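Importin subunit beta-1 (PDB 5OWU) carries proteins into the nucleus together with importin alpha, the adaptor that recognises the classical nuclear localization signal of the cargo. Local coordinates at residues 1-15 with 43-57. Sequence-based numbering, arbitrary orientation.
Sequences MSTAEFAQLLENSIL and LSSQVLIDENTKLEG
Val47 sits as a knob in a hole formed by Thr3, Phe6, Ala7 and Leu10: CG2 packs against Ala7 CB at 3.9 Å and meets the Phe6 ring at its edge, while CG1 reaches Leu10 CD1 tip to tip. Leu43 lies over one face of that ring, a CH-pi contact with CB 4.0 Å from the centroid; with CG anti to the backbone N (chi1 -164°), the Phe6 ring is turned to take Leu43 CB over its face and Val47 CG2 at its edge. The one hydrogen bond across the contact joins Lys54 N to Glu11 OE2 (3.1 Å), nearly straight at 166° but tilted out of the carboxylate plane. The Lys54 chain crosses the Glu11 side chain at about a right angle, CD 3.3 Å from Glu11 OE1, and goes on to Leu15 CD1. With Glu11 cut back to an alanine, Lys54 N would probably lose this acceptor and a gap would open beside Thr53 CG2. Thr53 OG1 donates to Asp50 OD2 across the type I turn from Asp50 to Thr53. Leu29 and Leu32 of helix 19-35 also touch Phe6. Helix 3-15 thus crosses residues 43-48, the end of helix 37-48, at 83° and rests on the start of helix 55-67, joining the first two HEAT repeats of the importin beta solenoid.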
ATOM      1  N   MET A   1     -35.173 -31.821   3.057  1.00 75.41           N
ATOM      2  CA  MET A   1     -34.565 -31.792   1.697  1.00 67.69           C
ATOM      3  C   MET A   1     -33.578 -32.940   1.515  1.00 64.22           C
ATOM      4  O   MET A   1     -32.819 -33.274   2.428  1.00 63.68           O
ATOM      5  CB  MET A   1     -33.865 -30.454   1.456  1.00 64.30           C
ATOM      6  CG  MET A   1     -33.558 -30.169  -0.009  1.00 61.26           C
ATOM      7  SD  MET A   1     -32.803 -28.555  -0.300  1.00 68.14           S
ATOM      8  CE  MET A   1     -33.960 -27.447   0.511  1.00 69.48           C
ATOM      9  N   SER A   2     -33.592 -33.532   0.325  1.00 51.79           N
ATOM     10  CA  SER A   2     -32.718 -34.643  -0.013  1.00 52.94           C
ATOM     11  C   SER A   2     -31.451 -34.147  -0.703  1.00 47.63           C
ATOM     12  O   SER A   2     -31.365 -33.005  -1.162  1.00 39.45           O
ATOM     13  CB  SER A   2     -33.441 -35.626  -0.928  1.00 63.33           C
ATOM     14  OG  SER A   2     -33.714 -35.019  -2.178  1.00 59.66           O
ATOM     15  N   THR A   3     -30.463 -35.040  -0.797  1.00 46.47           N
ATOM     16  CA  THR A   3     -29.232 -34.705  -1.507  1.00 40.10           C
ATOM     17  C   THR A   3     -29.525 -34.266  -2.935  1.00 50.74           C
ATOM     18  O   THR A   3     -28.933 -33.299  -3.430  1.00 44.52           O
ATOM     19  CB  THR A   3     -28.278 -35.901  -1.508  1.00 39.79           C
ATOM     20  OG1 THR A   3     -28.025 -36.315  -0.160  1.00 48.09           O
ATOM     21  CG2 THR A   3     -26.949 -35.538  -2.185  1.00 48.42           C
ATOM     22  N   ALA A   4     -30.436 -34.964  -3.614  1.00 45.56           N
ATOM     23  CA  ALA A   4     -30.687 -34.664  -5.019  1.00 52.79           C
ATOM     24  C   ALA A   4     -31.318 -33.286  -5.187  1.00 44.74           C
ATOM     25  O   ALA A   4     -30.937 -32.528  -6.086  1.00 42.53           O
ATOM     26  CB  ALA A   4     -31.575 -35.746  -5.631  1.00 65.75           C
ATOM     27  N   GLU A   5     -32.283 -32.945  -4.328  1.00 47.50           N
ATOM     28  CA  GLU A   5     -32.924 -31.636  -4.414  1.00 51.20           C
ATOM     29  C   GLU A   5     -31.930 -30.518  -4.131  1.00 41.69           C
ATOM     30  O   GLU A   5     -31.912 -29.500  -4.833  1.00 39.54           O
ATOM     31  CB  GLU A   5     -34.095 -31.564  -3.437  1.00 47.38           C
ATOM     32  CG  GLU A   5     -35.194 -32.578  -3.703  1.00 56.08           C
ATOM     33  CD  GLU A   5     -36.199 -32.650  -2.572  1.00 69.81           C
ATOM     34  OE1 GLU A   5     -35.889 -32.158  -1.466  1.00 67.98           O
ATOM     35  OE2 GLU A   5     -37.298 -33.202  -2.787  1.00 80.14           O
ATOM     36  N   PHE A   6     -31.106 -30.683  -3.092  1.00 40.78           N
ATOM     37  CA  PHE A   6     -30.092 -29.683  -2.779  1.00 43.22           C
ATOM     38  C   PHE A   6     -29.145 -29.498  -3.957  1.00 31.87           C
ATOM     39  O   PHE A   6     -28.837 -28.365  -4.361  1.00 37.52           O
ATOM     40  CB  PHE A   6     -29.327 -30.105  -1.521  1.00 37.93           C
ATOM     41  CG  PHE A   6     -28.531 -28.999  -0.892  1.00 35.68           C
ATOM     42  CD1 PHE A   6     -29.165 -27.990  -0.194  1.00 31.23           C
ATOM     43  CD2 PHE A   6     -27.148 -28.974  -0.988  1.00 34.18           C
ATOM     44  CE1 PHE A   6     -28.445 -26.971   0.389  1.00 32.20           C
ATOM     45  CE2 PHE A   6     -26.420 -27.954  -0.401  1.00 35.48           C
ATOM     46  CZ  PHE A   6     -27.069 -26.950   0.285  1.00 36.76           C
ATOM     47  N   ALA A   7     -28.689 -30.613  -4.535  1.00 32.97           N
ATOM     48  CA  ALA A   7     -27.805 -30.539  -5.690  1.00 34.91           C
ATOM     49  C   ALA A   7     -28.470 -29.790  -6.832  1.00 31.30           C
ATOM     50  O   ALA A   7     -27.818 -29.015  -7.540  1.00 32.76           O
ATOM     51  CB  ALA A   7     -27.402 -31.945  -6.138  1.00 42.12           C
ATOM     52  N   GLN A   8     -29.776 -30.002  -7.020  1.00 37.13           N
ATOM     53  CA  GLN A   8     -30.495 -29.291  -8.075  1.00 42.33           C
ATOM     54  C   GLN A   8     -30.543 -27.792  -7.798  1.00 45.05           C
ATOM     55  O   GLN A   8     -30.388 -26.984  -8.722  1.00 38.22           O
ATOM     56  CB  GLN A   8     -31.909 -29.858  -8.219  1.00 41.20           C
ATOM     57  CG  GLN A   8     -32.659 -29.360  -9.450  1.00 51.18           C
ATOM     58  CD  GLN A   8     -32.023 -29.833 -10.742  1.00 56.11           C
ATOM     59  OE1 GLN A   8     -31.842 -31.031 -10.955  1.00 69.19           O
ATOM     60  NE2 GLN A   8     -31.667 -28.892 -11.606  1.00 59.04           N
ATOM     61  N   LEU A   9     -30.773 -27.398  -6.541  1.00 37.68           N
ATOM     62  CA  LEU A   9     -30.690 -25.982  -6.183  1.00 35.18           C
ATOM     63  C   LEU A   9     -29.334 -25.390  -6.558  1.00 37.52           C
ATOM     64  O   LEU A   9     -29.266 -24.357  -7.230  1.00 40.64           O
ATOM     65  CB  LEU A   9     -30.947 -25.792  -4.686  1.00 35.82           C
ATOM     66  CG  LEU A   9     -32.389 -25.798  -4.181  1.00 53.96           C
ATOM     67  CD1 LEU A   9     -32.369 -25.707  -2.655  1.00 49.08           C
ATOM     68  CD2 LEU A   9     -33.192 -24.649  -4.776  1.00 50.53           C
ATOM     69  N   LEU A  10     -28.237 -26.012  -6.108  1.00 38.96           N
ATOM     70  CA  LEU A  10     -26.905 -25.487  -6.429  1.00 41.49           C
ATOM     71  C   LEU A  10     -26.700 -25.359  -7.941  1.00 35.66           C
ATOM     72  O   LEU A  10     -26.313 -24.288  -8.463  1.00 34.81           O
ATOM     73  CB  LEU A  10     -25.847 -26.408  -5.825  1.00 31.56           C
ATOM     74  CG  LEU A  10     -25.787 -26.456  -4.301  1.00 30.76           C
ATOM     75  CD1 LEU A  10     -25.318 -27.817  -3.842  1.00 38.82           C
ATOM     76  CD2 LEU A  10     -24.857 -25.380  -3.789  1.00 31.52           C
ATOM     77  N   GLU A  11     -26.949 -26.459  -8.660  1.00 41.95           N
ATOM     78  CA  GLU A  11     -26.805 -26.452 -10.108  1.00 41.93           C
ATOM     79  C   GLU A  11     -27.591 -25.304 -10.716  1.00 45.96           C
ATOM     80  O   GLU A  11     -27.035 -24.490 -11.450  1.00 43.24           O
ATOM     81  CB  GLU A  11     -27.259 -27.786 -10.696  1.00 41.59           C
ATOM     82  CG  GLU A  11     -26.330 -28.957 -10.382  1.00 47.21           C
ATOM     83  CD  GLU A  11     -26.606 -30.175 -11.251  1.00 46.09           C
ATOM     84  OE1 GLU A  11     -27.296 -30.025 -12.279  1.00 67.03           O
ATOM     85  OE2 GLU A  11     -26.136 -31.280 -10.910  1.00 48.78           O
ATOM     86  N   ASN A  12     -28.883 -25.205 -10.399  1.00 44.70           N
ATOM     87  CA  ASN A  12     -29.698 -24.126 -10.954  1.00 46.87           C
ATOM     88  C   ASN A  12     -29.144 -22.761 -10.585  1.00 47.56           C
ATOM     89  O   ASN A  12     -29.244 -21.814 -11.372  1.00 40.22           O
ATOM     90  CB  ASN A  12     -31.141 -24.243 -10.467  1.00 47.61           C
ATOM     91  CG  ASN A  12     -31.883 -25.381 -11.126  1.00 51.39           C
ATOM     92  OD1 ASN A  12     -31.460 -25.889 -12.163  1.00 57.19           O
ATOM     93  ND2 ASN A  12     -33.002 -25.784 -10.531  1.00 48.69           N
ATOM     94  N   SER A  13     -28.560 -22.642  -9.394  1.00 39.62           N
ATOM     95  CA  SER A  13     -28.029 -21.364  -8.947  1.00 39.64           C
ATOM     96  C   SER A  13     -26.924 -20.864  -9.865  1.00 34.54           C
ATOM     97  O   SER A  13     -26.749 -19.647 -10.008  1.00 45.73           O
ATOM     98  CB  SER A  13     -27.500 -21.480  -7.515  1.00 43.24           C
ATOM     99  OG  SER A  13     -26.235 -22.123  -7.500  1.00 34.74           O
ATOM    100  N   ILE A  14     -26.162 -21.759 -10.492  1.00 35.42           N
ATOM    101  CA  ILE A  14     -25.060 -21.306 -11.345  1.00 36.84           C
ATOM    102  C   ILE A  14     -25.213 -21.659 -12.821  1.00 40.29           C
ATOM    103  O   ILE A  14     -24.491 -21.085 -13.652  1.00 42.22           O
ATOM    104  CB  ILE A  14     -23.698 -21.821 -10.832  1.00 38.00           C
ATOM    105  CG1 ILE A  14     -23.778 -23.305 -10.496  1.00 36.00           C
ATOM    106  CG2 ILE A  14     -23.247 -20.990  -9.634  1.00 37.26           C
ATOM    107  CD1 ILE A  14     -22.408 -23.959 -10.299  1.00 44.35           C
ATOM    108  N   LEU A  15     -26.114 -22.558 -13.194  1.00 39.16           N
ATOM    109  CA  LEU A  15     -26.173 -23.087 -14.551  1.00 46.59           C
ATOM    110  C   LEU A  15     -27.511 -22.866 -15.243  1.00 48.00           C
ATOM    111  O   LEU A  15     -27.644 -23.231 -16.414  1.00 42.32           O
ATOM    112  CB  LEU A  15     -25.865 -24.591 -14.547  1.00 41.28           C
ATOM    113  CG  LEU A  15     -24.537 -25.024 -13.917  1.00 48.60           C
ATOM    114  CD1 LEU A  15     -24.453 -26.545 -13.838  1.00 54.05           C
ATOM    115  CD2 LEU A  15     -23.352 -24.468 -14.688  1.00 53.90           C
ATOM    116  N   LEU A  43     -25.791 -31.600   3.885  1.00 29.35           N
ATOM    117  CA  LEU A  43     -26.161 -31.791   2.489  1.00 34.78           C
ATOM    118  C   LEU A  43     -25.076 -31.275   1.553  1.00 28.00           C
ATOM    119  O   LEU A  43     -24.781 -31.905   0.534  1.00 29.79           O
ATOM    120  CB  LEU A  43     -27.487 -31.088   2.196  1.00 33.92           C
ATOM    121  CG  LEU A  43     -28.762 -31.756   2.715  1.00 37.57           C
ATOM    122  CD1 LEU A  43     -29.935 -30.801   2.600  1.00 37.03           C
ATOM    123  CD2 LEU A  43     -29.053 -33.036   1.952  1.00 44.71           C
ATOM    124  N   SER A  44     -24.491 -30.115   1.870  1.00 28.19           N
ATOM    125  CA  SER A  44     -23.376 -29.605   1.079  1.00 31.91           C
ATOM    126  C   SER A  44     -22.265 -30.644   0.988  1.00 29.80           C
ATOM    127  O   SER A  44     -21.750 -30.939  -0.101  1.00 32.63           O
ATOM    128  CB  SER A  44     -22.841 -28.310   1.697  1.00 26.58           C
ATOM    129  OG  SER A  44     -23.800 -27.265   1.629  1.00 30.99           O
ATOM    130  N   SER A  45     -21.901 -31.227   2.134  1.00 24.15           N
ATOM    131  CA  SER A  45     -20.853 -32.235   2.133  1.00 24.90           C
ATOM    132  C   SER A  45     -21.265 -33.475   1.349  1.00 33.05           C
ATOM    133  O   SER A  45     -20.409 -34.122   0.733  1.00 26.93           O
ATOM    134  CB  SER A  45     -20.475 -32.594   3.570  1.00 23.86           C
ATOM    135  OG  SER A  45     -21.308 -33.620   4.091  1.00 24.94           O
ATOM    136  N   GLN A  46     -22.562 -33.813   1.329  1.00 30.33           N
ATOM    137  CA  GLN A  46     -22.990 -34.992   0.579  0.52 31.77           C
ATOM    138  C   GLN A  46     -22.953 -34.731  -0.924  1.00 31.87           C
ATOM    139  O   GLN A  46     -22.599 -35.621  -1.704  1.00 32.66           O
ATOM    140  CB  GLN A  46     -24.391 -35.431   1.015  0.52 32.83           C
ATOM    141  CG  GLN A  46     -24.454 -36.131   2.383  0.52 38.87           C
ATOM    142  CD  GLN A  46     -23.753 -37.497   2.438  0.52 36.33           C
ATOM    143  OE1 GLN A  46     -23.244 -37.892   3.491  0.52 38.53           O
ATOM    144  NE2 GLN A  46     -23.745 -38.228   1.319  0.52 31.38           N
ATOM    145  N   VAL A  47     -23.302 -33.518  -1.353  1.00 33.23           N
ATOM    146  CA  VAL A  47     -23.236 -33.210  -2.778  1.00 30.36           C
ATOM    147  C   VAL A  47     -21.786 -33.176  -3.241  1.00 31.20           C
ATOM    148  O   VAL A  47     -21.461 -33.645  -4.339  1.00 30.14           O
ATOM    149  CB  VAL A  47     -23.968 -31.889  -3.077  1.00 32.29           C
ATOM    150  CG1 VAL A  47     -23.750 -31.458  -4.532  1.00 37.95           C
ATOM    151  CG2 VAL A  47     -25.461 -32.039  -2.790  1.00 39.86           C
ATOM    152  N   LEU A  48     -20.886 -32.650  -2.405  1.00 31.54           N
ATOM    153  CA  LEU A  48     -19.467 -32.657  -2.760  1.00 26.14           C
ATOM    154  C   LEU A  48     -19.016 -34.023  -3.274  1.00 29.09           C
ATOM    155  O   LEU A  48     -18.251 -34.104  -4.238  1.00 29.31           O
ATOM    156  CB  LEU A  48     -18.624 -32.236  -1.559  1.00 29.23           C
ATOM    157  CG  LEU A  48     -17.103 -32.297  -1.708  1.00 29.96           C
ATOM    158  CD1 LEU A  48     -16.618 -31.516  -2.927  1.00 26.28           C
ATOM    159  CD2 LEU A  48     -16.460 -31.770  -0.445  1.00 24.11           C
ATOM    160  N   ILE A  49     -19.492 -35.107  -2.657  1.00 27.86           N
ATOM    161  CA  ILE A  49     -19.047 -36.452  -3.011  1.00 29.89           C
ATOM    162  C   ILE A  49     -20.019 -37.160  -3.952  1.00 31.37           C
ATOM    163  O   ILE A  49     -19.831 -38.346  -4.236  1.00 41.34           O
ATOM    164  CB  ILE A  49     -18.810 -37.311  -1.756  1.00 31.51           C
ATOM    165  CG1 ILE A  49     -20.113 -37.474  -0.959  1.00 35.52           C
ATOM    166  CG2 ILE A  49     -17.709 -36.700  -0.888  1.00 33.39           C
ATOM    167  CD1 ILE A  49     -20.053 -38.541   0.103  1.00 47.71           C
ATOM    168  N   ASP A  50     -21.052 -36.473  -4.435  1.00 43.19           N
ATOM    169  CA  ASP A  50     -22.096 -37.116  -5.239  1.00 42.89           C
ATOM    170  C   ASP A  50     -21.673 -37.107  -6.705  1.00 37.83           C
ATOM    171  O   ASP A  50     -21.751 -36.081  -7.384  1.00 44.27           O
ATOM    172  CB  ASP A  50     -23.431 -36.410  -5.036  1.00 45.00           C
ATOM    173  CG  ASP A  50     -24.542 -36.991  -5.899  1.00 48.83           C
ATOM    174  OD1 ASP A  50     -24.527 -38.212  -6.158  1.00 53.73           O
ATOM    175  OD2 ASP A  50     -25.426 -36.220  -6.324  1.00 44.59           O
ATOM    176  N   GLU A  51     -21.232 -38.264  -7.203  1.00 41.50           N
ATOM    177  CA  GLU A  51     -20.781 -38.356  -8.588  1.00 52.18           C
ATOM    178  C   GLU A  51     -21.903 -38.074  -9.581  1.00 51.09           C
ATOM    179  O   GLU A  51     -21.624 -37.671 -10.715  1.00 59.05           O
ATOM    180  CB  GLU A  51     -20.181 -39.739  -8.851  1.00 52.49           C
ATOM    181  CG  GLU A  51     -18.812 -39.955  -8.196  1.00 68.01           C
ATOM    182  CD  GLU A  51     -18.746 -41.200  -7.320  1.00 75.97           C
ATOM    183  OE1 GLU A  51     -19.808 -41.658  -6.842  1.00 80.76           O
ATOM    184  OE2 GLU A  51     -17.626 -41.717  -7.107  1.00 70.81           O
ATOM    185  N   ASN A  52     -23.158 -38.269  -9.178  1.00 43.99           N
ATOM    186  CA  ASN A  52     -24.312 -38.003 -10.029  1.00 55.95           C
ATOM    187  C   ASN A  52     -24.559 -36.514 -10.251  1.00 52.84           C
ATOM    188  O   ASN A  52     -25.383 -36.163 -11.102  1.00 51.53           O
ATOM    189  CB  ASN A  52     -25.562 -38.649  -9.413  1.00 56.31           C
ATOM    190  CG  ASN A  52     -26.821 -38.373 -10.214  1.00 69.89           C
ATOM    191  OD1 ASN A  52     -26.848 -38.549 -11.432  1.00 83.50           O
ATOM    192  ND2 ASN A  52     -27.870 -37.922  -9.532  1.00 66.95           N
ATOM    193  N   THR A  53     -23.878 -35.640  -9.517  1.00 46.76           N
ATOM    194  CA  THR A  53     -24.050 -34.200  -9.640  1.00 45.83           C
ATOM    195  C   THR A  53     -22.964 -33.617 -10.540  1.00 43.65           C
ATOM    196  O   THR A  53     -21.822 -34.087 -10.549  1.00 41.73           O
ATOM    197  CB  THR A  53     -24.000 -33.528  -8.260  1.00 42.69           C
ATOM    198  OG1 THR A  53     -25.086 -34.001  -7.453  1.00 40.54           O
ATOM    199  CG2 THR A  53     -24.095 -32.011  -8.371  1.00 36.45           C
ATOM    200  N   LYS A  54     -23.333 -32.588 -11.303  1.00 38.87           N
ATOM    201  CA  LYS A  54     -22.364 -31.914 -12.157  1.00 43.52           C
ATOM    202  C   LYS A  54     -21.200 -31.388 -11.324  1.00 47.18           C
ATOM    203  O   LYS A  54     -21.376 -30.953 -10.182  1.00 43.03           O
ATOM    204  CB  LYS A  54     -23.024 -30.765 -12.911  1.00 41.94           C
ATOM    205  CG  LYS A  54     -24.094 -31.205 -13.900  1.00 54.19           C
ATOM    206  CD  LYS A  54     -24.821 -30.000 -14.470  1.00 60.86           C
ATOM    207  CE  LYS A  54     -24.561 -29.819 -15.951  1.00 69.91           C
ATOM    208  NZ  LYS A  54     -25.488 -30.641 -16.771  1.00 66.23           N
ATOM    209  N   LEU A  55     -20.006 -31.415 -11.920  1.00 34.83           N
ATOM    210  CA  LEU A  55     -18.793 -31.024 -11.207  1.00 36.65           C
ATOM    211  C   LEU A  55     -18.919 -29.643 -10.582  1.00 36.79           C
ATOM    212  O   LEU A  55     -18.547 -29.434  -9.422  1.00 36.40           O
ATOM    213  CB  LEU A  55     -17.594 -31.049 -12.153  1.00 49.42           C
ATOM    214  CG  LEU A  55     -16.711 -32.288 -12.245  1.00 49.33           C
ATOM    215  CD1 LEU A  55     -15.417 -31.889 -12.948  1.00 50.43           C
ATOM    216  CD2 LEU A  55     -16.411 -32.904 -10.889  1.00 42.14           C
ATOM    217  N   GLU A  56     -19.427 -28.676 -11.345  1.00 32.93           N
ATOM    218  CA  GLU A  56     -19.478 -27.313 -10.837  1.00 32.71           C
ATOM    219  C   GLU A  56     -20.400 -27.195  -9.636  1.00 34.05           C
ATOM    220  O   GLU A  56     -20.150 -26.374  -8.747  1.00 34.60           O
ATOM    221  CB  GLU A  56     -19.926 -26.363 -11.937  1.00 33.44           C
ATOM    222  CG  GLU A  56     -18.873 -26.127 -12.981  1.00 42.68           C
ATOM    223  CD  GLU A  56     -19.390 -25.268 -14.094  1.00 40.45           C
ATOM    224  OE1 GLU A  56     -19.855 -24.149 -13.801  1.00 38.12           O
ATOM    225  OE2 GLU A  56     -19.342 -25.721 -15.252  1.00 47.21           O
ATOM    226  N   GLY A  57     -21.474 -27.988  -9.600  1.00 31.50           N
ATOM    227  CA  GLY A  57     -22.352 -27.985  -8.441  1.00 31.27           C
ATOM    228  C   GLY A  57     -21.690 -28.568  -7.208  1.00 32.16           C
ATOM    229  O   GLY A  57     -21.922 -28.098  -6.094  1.00 29.94           O
TER